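Local coordinates for spindle pole body-associated protein VIK1 (Saccharomyces cerevisiae, PDB 2O0A), which recruits the minus end-directed motor KAR3 to microtubules and targets or maintains it at the spindle pole body; its motor-like domain lacks a nucleotide-binding site, at residues D44-I50 with K60-P66. Sequence-based numbering, arbitrary orientation.
Sequences DYENGVI and KFNRVIP
Tyr45 and Val64 show how the turn of a beta hairpin can be seated on a neighbouring strand mainly by apolar packing, with few direct polar links. With CG anti to its carbonyl carbon (chi1 -66°), Tyr45 crosses Val64 at about a right angle and turns its CD1-CE1 edge toward Val64 and Pro66: CE1 lies 3.6 Å from Val64 CG1, and the Val64 carbonyl meets the ring edge. Pro66 covers one face in a CH-pi contact, its CG 4.3 Å from the centroid of the Tyr45 ring. The other branch of Val64, CG2, presses on the Gly48 backbone and on Ile50 CG1. Ile50 CD1 in turn approaches Phe61 CE2 at 3.7 Å, the two side chains crossing obliquely.

One direct backbone hydrogen bond joins the segments, Phe61 N to Gly48 O at 2.9 Å, the donor lying in the carbonyl plane; the same oxygen takes a CA-H...O contact from Lys60. Next to it, Val49 and Lys60 form an antiparallel non-hydrogen-bonded pair.

Beyond this pairing, water bridges the segments. One molecule donates to Tyr45 O and accepts from Val64 N at 3.0 Å; another lies within bonding distance of both Asn47 O and Phe61 O, though it cannot donate to every acceptor around it. A third links side chains, Glu46 OE1 to Arg63 NH1; the charged atoms themselves do not touch, so any attraction is probably modest.

The turn is braced from within. Asp44 OD1 accepts from Asn47 N in an Asx motif, while Gly48 and Val49 both face Asp44 in a G1 bulge, Gly48 having positive phi.

The contact thus joins the small antiparallel sheet of strands 41-44, 49-52 and 58-60 to an edge of the central sheet of this motor-homology domain, where strand 63-66 runs parallel to strand 27-32. Arg63 forms a salt bridge with Glu16 of helix 4-23, Tyr45 OH is hydrogen-bonded to Glu34, and Leu280 of helix 276-289 packs against Ile50 and Phe61.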
loop_
_atom_site.group_PDB
_atom_site.type_symbol
_atom_site.label_atom_id
_atom_site.label_comp_id
_atom_site.label_asym_id
_atom_site.label_seq_id
_atom_site.Cartn_x
_atom_site.Cartn_y
_atom_site.Cartn_z
ATOM N N ASP A 44 -17.072 -2.519 13.146
ATOM C CA ASP A 44 -16.867 -1.557 14.217
ATOM C C ASP A 44 -15.821 -0.530 13.755
ATOM O O ASP A 44 -14.615 -0.746 13.886
ATOM C CB ASP A 44 -16.434 -2.286 15.498
ATOM C CG ASP A 44 -16.298 -1.350 16.697
ATOM O OD1 ASP A 44 -16.222 -0.110 16.498
ATOM O OD2 ASP A 44 -16.278 -1.856 17.844
ATOM N N TYR A 45 -16.308 0.594 13.238
ATOM C CA TYR A 45 -15.435 1.611 12.650
ATOM C C TYR A 45 -14.706 2.439 13.714
ATOM O O TYR A 45 -13.698 3.082 13.424
ATOM C CB TYR A 45 -16.243 2.520 11.717
ATOM C CG TYR A 45 -16.789 1.829 10.479
ATOM C CD1 TYR A 45 -15.936 1.422 9.450
ATOM C CD2 TYR A 45 -18.158 1.589 10.324
ATOM C CE1 TYR A 45 -16.428 0.791 8.304
ATOM C CE2 TYR A 45 -18.665 0.960 9.162
ATOM C CZ TYR A 45 -17.788 0.550 8.169
ATOM O OH TYR A 45 -18.244 -0.040 7.013
ATOM N N GLU A 46 -15.220 2.435 14.946
ATOM C CA GLU A 46 -14.550 3.136 16.047
ATOM C C GLU A 46 -13.363 2.347 16.596
ATOM O O GLU A 46 -12.320 2.923 16.917
ATOM C CB GLU A 46 -15.530 3.462 17.188
ATOM C CG GLU A 46 -16.251 4.797 17.050
ATOM C CD GLU A 46 -15.366 5.990 17.356
ATOM O OE1 GLU A 46 -15.158 6.818 16.446
ATOM O OE2 GLU A 46 -14.881 6.099 18.504
ATOM N N ASN A 47 -13.511 1.027 16.689
ATOM C CA ASN A 47 -12.499 0.201 17.348
ATOM C C ASN A 47 -11.696 -0.659 16.383
ATOM O O ASN A 47 -10.790 -1.385 16.796
ATOM C CB ASN A 47 -13.154 -0.675 18.430
ATOM C CG ASN A 47 -13.857 0.145 19.492
ATOM O OD1 ASN A 47 -15.080 0.042 19.667
ATOM N ND2 ASN A 47 -13.102 0.991 20.176
ATOM N N GLY A 48 -12.049 -0.574 15.096
ATOM C CA GLY A 48 -11.293 -1.230 14.034
ATOM C C GLY A 48 -11.484 -2.731 14.038
ATOM O O GLY A 48 -10.526 -3.487 13.983
ATOM N N VAL A 49 -12.734 -3.158 14.110
ATOM C CA VAL A 49 -13.032 -4.582 14.213
ATOM C C VAL A 49 -13.994 -5.000 13.102
ATOM O O VAL A 49 -14.956 -4.303 12.833
ATOM C CB VAL A 49 -13.667 -4.922 15.592
ATOM C CG1 VAL A 49 -13.819 -6.412 15.733
ATOM C CG2 VAL A 49 -12.816 -4.372 16.726
ATOM N N ILE A 50 -13.714 -6.132 12.458
ATOM C CA ILE A 50 -14.680 -6.798 11.587
ATOM C C ILE A 50 -14.932 -8.178 12.191
ATOM O O ILE A 50 -13.992 -8.952 12.405
ATOM C CB ILE A 50 -14.184 -6.944 10.132
ATOM C CG1 ILE A 50 -13.795 -5.577 9.566
ATOM C CG2 ILE A 50 -15.254 -7.623 9.251
ATOM C CD1 ILE A 50 -13.114 -5.653 8.204
ATOM N N LYS A 60 -9.281 -7.837 13.898
ATOM C CA LYS A 60 -8.925 -6.460 14.232
ATOM C C LYS A 60 -7.946 -5.873 13.215
ATOM O O LYS A 60 -7.187 -6.605 12.563
ATOM C CB LYS A 60 -8.334 -6.380 15.641
ATOM C CG LYS A 60 -9.296 -6.855 16.716
ATOM C CD LYS A 60 -8.826 -6.450 18.093
ATOM C CE LYS A 60 -9.133 -7.539 19.103
ATOM N NZ LYS A 60 -8.313 -7.389 20.337
ATOM N N PHE A 61 -7.983 -4.546 13.108
ATOM C CA PHE A 61 -7.126 -3.794 12.200
ATOM C C PHE A 61 -6.732 -2.519 12.919
ATOM O O PHE A 61 -7.402 -2.098 13.871
ATOM C CB PHE A 61 -7.905 -3.421 10.945
ATOM C CG PHE A 61 -8.276 -4.603 10.088
ATOM C CD1 PHE A 61 -7.466 -4.981 9.028
ATOM C CD2 PHE A 61 -9.431 -5.332 10.351
ATOM C CE1 PHE A 61 -7.791 -6.073 8.245
ATOM C CE2 PHE A 61 -9.771 -6.436 9.570
ATOM C CZ PHE A 61 -8.950 -6.801 8.511
ATOM N N ASN A 62 -5.663 -1.871 12.466
ATOM C CA ASN A 62 -5.346 -0.579 13.054
ATOM C C ASN A 62 -6.518 0.390 12.888
ATOM O O ASN A 62 -6.840 1.169 13.800
ATOM C CB ASN A 62 -4.037 -0.030 12.481
ATOM C CG ASN A 62 -2.855 -0.926 12.810
ATOM O OD1 ASN A 62 -2.299 -1.559 11.936
ATOM N ND2 ASN A 62 -2.518 -1.030 14.091
ATOM N N ARG A 63 -7.174 0.323 11.734
ATOM C CA ARG A 63 -8.406 1.059 11.491
ATOM C C ARG A 63 -9.163 0.367 10.361
ATOM O O ARG A 63 -8.545 -0.184 9.443
ATOM C CB ARG A 63 -8.096 2.522 11.146
ATOM C CG ARG A 63 -9.315 3.384 10.873
ATOM C CD ARG A 63 -9.036 4.848 11.111
ATOM N NE ARG A 63 -8.882 5.214 12.526
ATOM C CZ ARG A 63 -9.891 5.391 13.378
ATOM N NH1 ARG A 63 -11.150 5.219 12.986
ATOM N NH2 ARG A 63 -9.640 5.747 14.632
ATOM N N VAL A 64 -10.490 0.386 10.459
ATOM C CA VAL A 64 -11.414 -0.059 9.411
ATOM C C VAL A 64 -12.027 1.191 8.802
ATOM O O VAL A 64 -12.657 2.010 9.480
ATOM C CB VAL A 64 -12.496 -1.022 9.972
ATOM C CG1 VAL A 64 -13.562 -1.310 8.913
ATOM C CG2 VAL A 64 -11.822 -2.296 10.434
ATOM N N ILE A 65 -11.793 1.361 7.509
ATOM C CA ILE A 65 -12.105 2.592 6.816
ATOM C C ILE A 65 -13.232 2.366 5.822
ATOM O O ILE A 65 -13.084 1.570 4.907
ATOM C CB ILE A 65 -10.837 3.098 6.050
ATOM C CG1 ILE A 65 -9.688 3.365 7.027
ATOM C CG2 ILE A 65 -11.150 4.337 5.242
ATOM C CD1 ILE A 65 -8.310 3.422 6.348
ATOM N N PRO A 66 -14.355 3.087 5.978
ATOM C CA PRO A 66 -15.472 2.895 5.054
ATOM C C PRO A 66 -15.324 3.689 3.755
ATOM O O PRO A 66 -15.310 4.923 3.774
ATOM C CB PRO A 66 -16.678 3.387 5.866
ATOM C CG PRO A 66 -16.103 4.417 6.790
ATOM C CD PRO A 66 -14.652 4.093 7.015
HETATM O O HOH W 1 -11.577 1.609 12.926
HETATM O O HOH W 2 -12.859 6.481 15.281
HETATM O O HOH W 3 -8.358 -2.500 16.301
#